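Local coordinates for protein myosin-I heavy chain (PDB 5EJQ) that is an actin-based myosin motor with ATPase activity that takes part in the early steps of phagocytosis and adhesion, its first MyTH4-FERM tail module being the part described here, at residues L214-A219 with D261-V266; D265-V270 with F285-K290. The protein carries 3 engineered substitutions. All blocks are in the same frame, centred on the assembly; numbering follows the deposited sequence.

Contact 1. Residues L214-A219 with D261-V266; sequences LHIDSA and DKLCDV
Lys262, the N-cap residue of helix 263-277, runs alongside the turn after strand 211-216. Its CB lies 4.0 Å from Ser218 O. The chain then bends at chi2 (-67°), which brings CD to within 3.4 Å of Ala219 O, and CE passes the same carbonyl. A second bend at chi4 delivers NZ to the backbone carbonyls of Thr260, Ala181 and Asn179, so a buried ammonium is hydrogen-bonded by three main-chain oxygens while its methylenes pack on the turn. The first turn of the helix is joined to that turn through water as well: one molecule donates to Ser218 O and accepts from Cys264 N, at 2.9 Å from each. Beside this water bridge, Ile216 CD1 reaches Leu263 CB at 3.7 Å, the two side chains crossing at about a right angle, and also rests against Cys264 SG. With chi1 at 67°, Ile216 holds CG1 between its own N and carbonyl carbon, leading CD1 to the helix start. From the turn, Asp217 OD2 forms a salt bridge with Arg175 of MyTH4 helix 160-179, while Ile216 packs on strand 200-205 and, with Leu263, on Ser225 of helix 222-232.

Contact 2. Residues D265-V270 with F285-K290; sequences DVLSKV and FKFVFK. With GLY (glycine), chain B.
Val266 opens the row of helix residues that packs on Phe285 and Phe287, within the ubiquitin-like lobe of the FERM domain. Here helix 263-277, which follows strand 253-255, lies against the central strand 285-291. The two short axes approach to 10.6 Å and run nearly antiparallel, at 162°.

Val266 meets both rings with one methyl. With chi1 at 172°, CG1 stands anti to the backbone N, which carries it to the two rings: it lies 3.7 Å from Phe287 CE1 and equally close to CZ of Phe285, filling the angle between the aromatics. Leu267 follows on the flank: its CD2 comes 3.7 Å from Phe287 CE2, with Phe285 more distant. Its other side serves the bound glycine, whose CA sits 3.7 Å from Leu267 CB. One turn on from Val266 comes Val270. Its CG2 sits over one face of Phe285 in a CH-pi contact, 3.5 Å from the ring centroid and 16° off the normal.

The rings also pack on each other: Phe285 presents CZ to one face of Phe287, 3.6 Å above the centre of that ring. With an alanine at Phe285, Val270 CG2 would probably lose the aromatic face it packs on and Phe287 would be left without the rim that rests on its face, opening a gap between helix and strand.

Leu267 and Val270 thus line two places at once, the hydrophobic core and the glycine pocket, which Ser187, Thr189 and Glu271 complete. At Val270 the division is between methyls: CG2 lies on the Phe285 ring, while CG1 stands 3.4 Å from the glycine carboxylate oxygen OXT.

Overall arrangement
Helix 263-277 is the common element. Contact 1 ties its first turn to the end of strand 211-216, at one edge of the five-stranded sheet, and contact 2 presses its next turn onto central strand 285-291. The centres lie about 9 Å apart, and the two ranges overlap at Asp265 and Val266, though of these only Val266 makes contact, and only in contact 2. Leu263 O also packs on the Phe287 ring, joining the two interfaces directly. Along the chain, strand 211-216 comes first, then the helix, then strand 285-291, all inside the ubiquitin-like FERM lobe. The helix is thereby fastened to an outer and an inner strand, with contact 1 also bordering the MyTH4 domain and contact 2 the bound glycine.

Contact 1. Residues L214-A219 with D261-V266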
ATOM      1  N   LEU A 214      -1.242  -4.457  12.377  1.00 20.73           N
ATOM      2  CA  LEU A 214      -2.386  -3.660  11.969  1.00 21.49           C
ATOM      3  C   LEU A 214      -3.468  -4.467  11.312  1.00 23.64           C
ATOM      4  O   LEU A 214      -3.182  -5.327  10.493  1.00 23.73           O
ATOM      5  CB  LEU A 214      -1.872  -2.569  10.999  1.00 22.10           C
ATOM      6  CG  LEU A 214      -2.815  -1.497  10.464  1.00 28.06           C
ATOM      7  CD1 LEU A 214      -3.429  -0.678  11.586  1.00 29.46           C
ATOM      8  CD2 LEU A 214      -2.053  -0.537   9.520  1.00 29.53           C
ATOM      9  N   HIS A 215      -4.718  -4.133  11.645  1.00 19.19           N
ATOM     10  CA  HIS A 215      -5.925  -4.676  11.046  1.00 17.83           C
ATOM     11  C   HIS A 215      -6.410  -3.700  10.018  1.00 22.51           C
ATOM     12  O   HIS A 215      -6.529  -2.504  10.308  1.00 21.79           O
ATOM     13  CB  HIS A 215      -7.006  -4.922  12.092  1.00 17.68           C
ATOM     14  CG  HIS A 215      -6.931  -6.295  12.679  1.00 19.94           C
ATOM     15  ND1 HIS A 215      -7.739  -6.670  13.728  1.00 21.41           N
ATOM     16  CD2 HIS A 215      -6.193  -7.358  12.292  1.00 20.67           C
ATOM     17  CE1 HIS A 215      -7.458  -7.941  13.958  1.00 20.37           C
ATOM     18  NE2 HIS A 215      -6.516  -8.387  13.131  1.00 20.75           N
ATOM     19  N   ILE A 216      -6.604  -4.197   8.782  1.00 18.74           N
ATOM     20  CA  ILE A 216      -7.100  -3.415   7.651  1.00 17.78           C
ATOM     21  C   ILE A 216      -8.256  -4.184   7.006  1.00 20.35           C
ATOM     22  O   ILE A 216      -8.471  -5.351   7.324  1.00 17.44           O
ATOM     23  CB  ILE A 216      -5.946  -3.133   6.622  1.00 20.85           C
ATOM     24  CG1 ILE A 216      -5.439  -4.434   5.917  1.00 20.68           C
ATOM     25  CG2 ILE A 216      -4.780  -2.334   7.264  1.00 22.24           C
ATOM     26  CD1 ILE A 216      -4.430  -4.197   4.678  1.00 21.27           C
ATOM     27  N   ASP A 217      -8.956  -3.557   6.061  1.00 19.26           N
ATOM     28  CA  ASP A 217      -9.943  -4.256   5.244  1.00 19.72           C
ATOM     29  C   ASP A 217      -9.491  -4.155   3.765  1.00 22.25           C
ATOM     30  O   ASP A 217      -8.448  -3.546   3.495  1.00 20.63           O
ATOM     31  CB  ASP A 217     -11.381  -3.773   5.500  1.00 21.74           C
ATOM     32  CG  ASP A 217     -11.746  -2.380   5.019  1.00 26.77           C
ATOM     33  OD1 ASP A 217     -11.042  -1.849   4.129  1.00 26.35           O
ATOM     34  OD2 ASP A 217     -12.766  -1.846   5.488  1.00 25.19           O
ATOM     35  N   SER A 218     -10.238  -4.777   2.833  1.00 18.22           N
ATOM     36  CA  SER A 218      -9.957  -4.788   1.385  1.00 17.73           C
ATOM     37  C   SER A 218      -9.762  -3.395   0.792  1.00 21.23           C
ATOM     38  O   SER A 218      -8.907  -3.238  -0.076  1.00 20.92           O
ATOM     39  CB  SER A 218     -11.087  -5.497   0.638  1.00 20.62           C
ATOM     40  OG  SER A 218     -11.219  -6.844   1.063  1.00 21.80           O
ATOM     41  N   ALA A 219     -10.560  -2.390   1.252  1.00 17.35           N
ATOM     42  CA  ALA A 219     -10.507  -1.007   0.761  1.00 17.62           C
ATOM     43  C   ALA A 219      -9.459  -0.114   1.415  1.00 20.49           C
ATOM     44  O   ALA A 219      -9.326   1.033   0.984  1.00 20.87           O
ATOM     45  CB  ALA A 219     -11.879  -0.350   0.866  1.00 18.38           C
ATOM     46  N   ASP A 261      -3.615   3.979  -3.220  1.00 20.06           N
ATOM     47  CA  ASP A 261      -3.360   2.563  -3.487  1.00 19.95           C
ATOM     48  C   ASP A 261      -3.792   1.732  -2.286  1.00 21.93           C
ATOM     49  O   ASP A 261      -3.632   2.177  -1.150  1.00 19.73           O
ATOM     50  CB  ASP A 261      -1.878   2.307  -3.805  1.00 22.70           C
ATOM     51  CG  ASP A 261      -1.437   2.681  -5.221  1.00 40.22           C
ATOM     52  OD1 ASP A 261      -2.305   3.083  -6.035  1.00 39.47           O
ATOM     53  OD2 ASP A 261      -0.210   2.611  -5.502  1.00 51.04           O
ATOM     54  N   LYS A 262      -4.326   0.523  -2.549  1.00 18.62           N
ATOM     55  CA  LYS A 262      -4.802  -0.382  -1.519  1.00 18.53           C
ATOM     56  C   LYS A 262      -3.695  -1.295  -1.057  1.00 21.83           C
ATOM     57  O   LYS A 262      -3.043  -1.958  -1.877  1.00 21.05           O
ATOM     58  CB  LYS A 262      -6.057  -1.189  -1.959  1.00 20.39           C
ATOM     59  CG  LYS A 262      -7.095  -0.430  -2.810  1.00 33.19           C
ATOM     60  CD  LYS A 262      -7.797   0.679  -2.066  1.00 38.59           C
ATOM     61  CE  LYS A 262      -8.816   1.406  -2.902  1.00 36.68           C
ATOM     62  NZ  LYS A 262      -8.211   2.256  -3.951  1.00 24.50           N
ATOM     63  N   LEU A 263      -3.478  -1.328   0.264  1.00 17.15           N
ATOM     64  CA  LEU A 263      -2.485  -2.209   0.865  1.00 17.69           C
ATOM     65  C   LEU A 263      -2.736  -3.675   0.535  1.00 20.96           C
ATOM     66  O   LEU A 263      -1.774  -4.431   0.402  1.00 20.89           O
ATOM     67  CB  LEU A 263      -2.420  -2.016   2.387  1.00 18.08           C
ATOM     68  CG  LEU A 263      -1.895  -0.684   2.923  1.00 22.83           C
ATOM     69  CD1 LEU A 263      -1.595  -0.821   4.414  1.00 23.24           C
ATOM     70  CD2 LEU A 263      -0.620  -0.214   2.172  1.00 21.93           C
ATOM     71  N   CYS A 264      -4.009  -4.076   0.385  1.00 18.42           N
ATOM     72  CA  CYS A 264      -4.346  -5.449  -0.016  1.00 19.75           C
ATOM     73  C   CYS A 264      -3.918  -5.769  -1.451  1.00 21.62           C
ATOM     74  O   CYS A 264      -3.644  -6.925  -1.737  1.00 20.68           O
ATOM     75  CB  CYS A 264      -5.816  -5.766   0.227  1.00 20.72           C
ATOM     76  SG  CYS A 264      -6.197  -6.108   1.962  1.00 25.04           S
ATOM     77  N   ASP A 265      -3.811  -4.753  -2.322  1.00 19.50           N
ATOM     78  CA  ASP A 265      -3.314  -4.909  -3.695  1.00 20.64           C
ATOM     79  C   ASP A 265      -1.819  -5.246  -3.676  1.00 25.16           C
ATOM     80  O   ASP A 265      -1.393  -6.100  -4.448  1.00 25.04           O
ATOM     81  CB  ASP A 265      -3.619  -3.668  -4.566  1.00 21.85           C
ATOM     82  CG  ASP A 265      -5.051  -3.638  -5.107  1.00 27.68           C
ATOM     83  OD1 ASP A 265      -5.724  -4.695  -5.085  1.00 26.09           O
ATOM     84  OD2 ASP A 265      -5.485  -2.566  -5.586  1.00 27.52           O
ATOM     85  N   VAL A 266      -1.036  -4.617  -2.751  1.00 21.21           N
ATOM     86  CA  VAL A 266       0.388  -4.936  -2.546  1.00 20.47           C
ATOM     87  C   VAL A 266       0.464  -6.424  -2.080  1.00 25.10           C
ATOM     88  O   VAL A 266       1.292  -7.173  -2.588  1.00 25.10           O
ATOM     89  CB  VAL A 266       1.074  -3.970  -1.530  1.00 24.14           C
ATOM     90  CG1 VAL A 266       2.493  -4.432  -1.169  1.00 23.60           C
ATOM     91  CG2 VAL A 266       1.091  -2.536  -2.048  1.00 23.61           C
TER
HETATM   92  O   HOH W   1      -6.342  -2.627   1.151  1.00 17.61           O

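Contact 2. Residues D265-V270 with F285-K290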
ATOM      1  N   ASP A 265      -3.811  -4.753  -2.322  1.00 19.50           N
ATOM      2  CA  ASP A 265      -3.314  -4.909  -3.695  1.00 20.64           C
ATOM      3  C   ASP A 265      -1.819  -5.246  -3.676  1.00 25.16           C
ATOM      4  O   ASP A 265      -1.393  -6.100  -4.448  1.00 25.04           O
ATOM      5  CB  ASP A 265      -3.619  -3.668  -4.566  1.00 21.85           C
ATOM      6  CG  ASP A 265      -5.051  -3.638  -5.107  1.00 27.68           C
ATOM      7  OD1 ASP A 265      -5.724  -4.695  -5.085  1.00 26.09           O
ATOM      8  OD2 ASP A 265      -5.485  -2.566  -5.586  1.00 27.52           O
ATOM      9  N   VAL A 266      -1.036  -4.617  -2.751  1.00 21.21           N
ATOM     10  CA  VAL A 266       0.388  -4.936  -2.546  1.00 20.47           C
ATOM     11  C   VAL A 266       0.464  -6.424  -2.080  1.00 25.10           C
ATOM     12  O   VAL A 266       1.292  -7.173  -2.588  1.00 25.10           O
ATOM     13  CB  VAL A 266       1.074  -3.970  -1.530  1.00 24.14           C
ATOM     14  CG1 VAL A 266       2.493  -4.432  -1.169  1.00 23.60           C
ATOM     15  CG2 VAL A 266       1.091  -2.536  -2.048  1.00 23.61           C
ATOM     16  N   LEU A 267      -0.437  -6.862  -1.176  1.00 21.19           N
ATOM     17  CA  LEU A 267      -0.433  -8.270  -0.729  1.00 21.61           C
ATOM     18  C   LEU A 267      -0.659  -9.272  -1.877  1.00 24.86           C
ATOM     19  O   LEU A 267      -0.014 -10.322  -1.882  1.00 23.89           O
ATOM     20  CB  LEU A 267      -1.432  -8.536   0.417  1.00 21.56           C
ATOM     21  CG  LEU A 267      -1.229  -7.781   1.746  1.00 26.56           C
ATOM     22  CD1 LEU A 267      -2.284  -8.215   2.764  1.00 27.14           C
ATOM     23  CD2 LEU A 267       0.156  -8.020   2.323  1.00 27.36           C
ATOM     24  N   SER A 268      -1.578  -8.975  -2.828  1.00 21.70           N
ATOM     25  CA  SER A 268      -1.805  -9.888  -3.964  1.00 22.42           C
ATOM     26  C   SER A 268      -0.527  -9.952  -4.833  1.00 27.73           C
ATOM     27  O   SER A 268      -0.139 -11.034  -5.255  1.00 26.72           O
ATOM     28  CB  SER A 268      -2.977  -9.428  -4.826  1.00 24.70           C
ATOM     29  OG  SER A 268      -4.148  -9.223  -4.057  1.00 33.98           O
ATOM     30  N   LYS A 269       0.110  -8.788  -5.089  1.00 25.75           N
ATOM     31  CA  LYS A 269       1.357  -8.689  -5.852  1.00 27.38           C
ATOM     32  C   LYS A 269       2.464  -9.511  -5.207  1.00 35.26           C
ATOM     33  O   LYS A 269       3.155 -10.235  -5.910  1.00 35.94           O
ATOM     34  CB  LYS A 269       1.786  -7.233  -6.022  1.00 29.31           C
ATOM     35  CG  LYS A 269       1.130  -6.542  -7.213  1.00 44.49           C
ATOM     36  CD  LYS A 269       1.643  -5.098  -7.411  1.00 57.33           C
ATOM     37  CE  LYS A 269       1.235  -4.138  -6.304  1.00 70.35           C
ATOM     38  NZ  LYS A 269       1.897  -2.813  -6.436  1.00 80.09           N
ATOM     39  N   VAL A 270       2.555  -9.472  -3.868  1.00 34.44           N
ATOM     40  CA  VAL A 270       3.506 -10.212  -3.036  1.00 35.92           C
ATOM     41  C   VAL A 270       3.243 -11.703  -3.184  1.00 41.46           C
ATOM     42  O   VAL A 270       4.169 -12.452  -3.497  1.00 41.10           O
ATOM     43  CB  VAL A 270       3.439  -9.748  -1.550  1.00 40.72           C
ATOM     44  CG1 VAL A 270       4.227 -10.674  -0.612  1.00 40.74           C
ATOM     45  CG2 VAL A 270       3.932  -8.324  -1.420  1.00 40.66           C
ATOM     46  N   PHE A 285       9.663  -9.755   2.173  1.00 22.78           N
ATOM     47  CA  PHE A 285       8.734  -8.656   1.965  1.00 22.39           C
ATOM     48  C   PHE A 285       8.450  -7.978   3.286  1.00 25.39           C
ATOM     49  O   PHE A 285       8.278  -8.659   4.295  1.00 26.86           O
ATOM     50  CB  PHE A 285       7.408  -9.123   1.307  1.00 24.21           C
ATOM     51  CG  PHE A 285       6.312  -8.078   1.371  1.00 25.39           C
ATOM     52  CD1 PHE A 285       6.342  -6.964   0.540  1.00 28.49           C
ATOM     53  CD2 PHE A 285       5.301  -8.164   2.322  1.00 27.29           C
ATOM     54  CE1 PHE A 285       5.357  -5.975   0.637  1.00 29.47           C
ATOM     55  CE2 PHE A 285       4.328  -7.165   2.428  1.00 30.04           C
ATOM     56  CZ  PHE A 285       4.357  -6.084   1.578  1.00 27.71           C
ATOM     57  N   LYS A 286       8.308  -6.651   3.255  1.00 19.30           N
ATOM     58  CA  LYS A 286       7.976  -5.825   4.418  1.00 19.69           C
ATOM     59  C   LYS A 286       7.199  -4.602   3.964  1.00 21.18           C
ATOM     60  O   LYS A 286       7.492  -4.053   2.911  1.00 21.28           O
ATOM     61  CB  LYS A 286       9.267  -5.216   5.030  1.00 23.33           C
ATOM     62  CG  LYS A 286      10.159  -6.071   5.870  1.00 35.09           C
ATOM     63  CD  LYS A 286      11.242  -5.140   6.398  1.00 37.44           C
ATOM     64  CE  LYS A 286      12.455  -5.840   6.928  1.00 52.75           C
ATOM     65  NZ  LYS A 286      13.312  -4.897   7.692  1.00 66.01           N
ATOM     66  N   PHE A 287       6.296  -4.118   4.805  1.00 18.02           N
ATOM     67  CA  PHE A 287       5.710  -2.788   4.701  1.00 16.77           C
ATOM     68  C   PHE A 287       6.605  -2.018   5.670  1.00 21.04           C
ATOM     69  O   PHE A 287       6.957  -2.560   6.730  1.00 18.69           O
ATOM     70  CB  PHE A 287       4.266  -2.734   5.222  1.00 17.47           C
ATOM     71  CG  PHE A 287       3.225  -3.232   4.248  1.00 18.23           C
ATOM     72  CD1 PHE A 287       2.996  -2.568   3.045  1.00 19.83           C
ATOM     73  CD2 PHE A 287       2.467  -4.368   4.532  1.00 18.78           C
ATOM     74  CE1 PHE A 287       1.990  -3.004   2.163  1.00 19.40           C
ATOM     75  CE2 PHE A 287       1.475  -4.819   3.630  1.00 19.19           C
ATOM     76  CZ  PHE A 287       1.255  -4.141   2.455  1.00 15.08           C
ATOM     77  N   VAL A 288       7.015  -0.786   5.301  1.00 18.61           N
ATOM     78  CA  VAL A 288       7.866   0.049   6.150  1.00 18.71           C
ATOM     79  C   VAL A 288       7.200   1.421   6.304  1.00 21.56           C
ATOM     80  O   VAL A 288       6.705   1.974   5.335  1.00 20.97           O
ATOM     81  CB  VAL A 288       9.344   0.129   5.649  1.00 23.01           C
ATOM     82  CG1 VAL A 288      10.229   0.883   6.639  1.00 23.69           C
ATOM     83  CG2 VAL A 288       9.929  -1.261   5.402  1.00 22.31           C
ATOM     84  N   PHE A 289       7.162   1.950   7.517  1.00 17.67           N
ATOM     85  CA  PHE A 289       6.541   3.256   7.764  1.00 16.46           C
ATOM     86  C   PHE A 289       7.694   4.238   7.885  1.00 19.96           C
ATOM     87  O   PHE A 289       8.468   4.143   8.826  1.00 19.83           O
ATOM     88  CB  PHE A 289       5.678   3.198   9.033  1.00 16.47           C
ATOM     89  CG  PHE A 289       4.940   4.460   9.408  1.00 16.75           C
ATOM     90  CD1 PHE A 289       4.070   5.067   8.514  1.00 16.87           C
ATOM     91  CD2 PHE A 289       5.035   4.980  10.697  1.00 18.07           C
ATOM     92  CE1 PHE A 289       3.327   6.186   8.890  1.00 17.67           C
ATOM     93  CE2 PHE A 289       4.302   6.108  11.068  1.00 20.52           C
ATOM     94  CZ  PHE A 289       3.442   6.696  10.166  1.00 17.68           C
ATOM     95  N   LYS A 290       7.851   5.130   6.887  0.50 16.61           N
ATOM     96  CA  LYS A 290       8.975   6.075   6.806  0.50 16.49           C
ATOM     97  C   LYS A 290       8.526   7.484   6.469  0.50 19.95           C
ATOM     98  O   LYS A 290       7.448   7.665   5.913  0.50 19.49           O
ATOM     99  CB  LYS A 290       9.956   5.627   5.701  0.50 18.31           C
ATOM    100  CG  LYS A 290      10.727   4.356   5.987  0.50 25.78           C
ATOM    101  CD  LYS A 290      11.648   3.999   4.825  0.50 29.64           C
ATOM    102  CE  LYS A 290      13.096   4.160   5.191  0.50 31.30           C
ATOM    103  NZ  LYS A 290      13.968   4.100   3.993  0.50 42.57           N
TER
HETATM  104  N   GLY B1701      -1.083 -11.973   2.609  1.00 75.43           N
HETATM  105  CA  GLY B1701      -1.075 -12.175   1.164  1.00 76.22           C
HETATM  106  C   GLY B1701       0.309 -12.542   0.643  1.00 82.08           C
HETATM  107  O   GLY B1701       0.547 -13.738   0.364  1.00106.01           O
HETATM  108  OXT GLY B1701       1.152 -11.632   0.509  1.00 80.38           O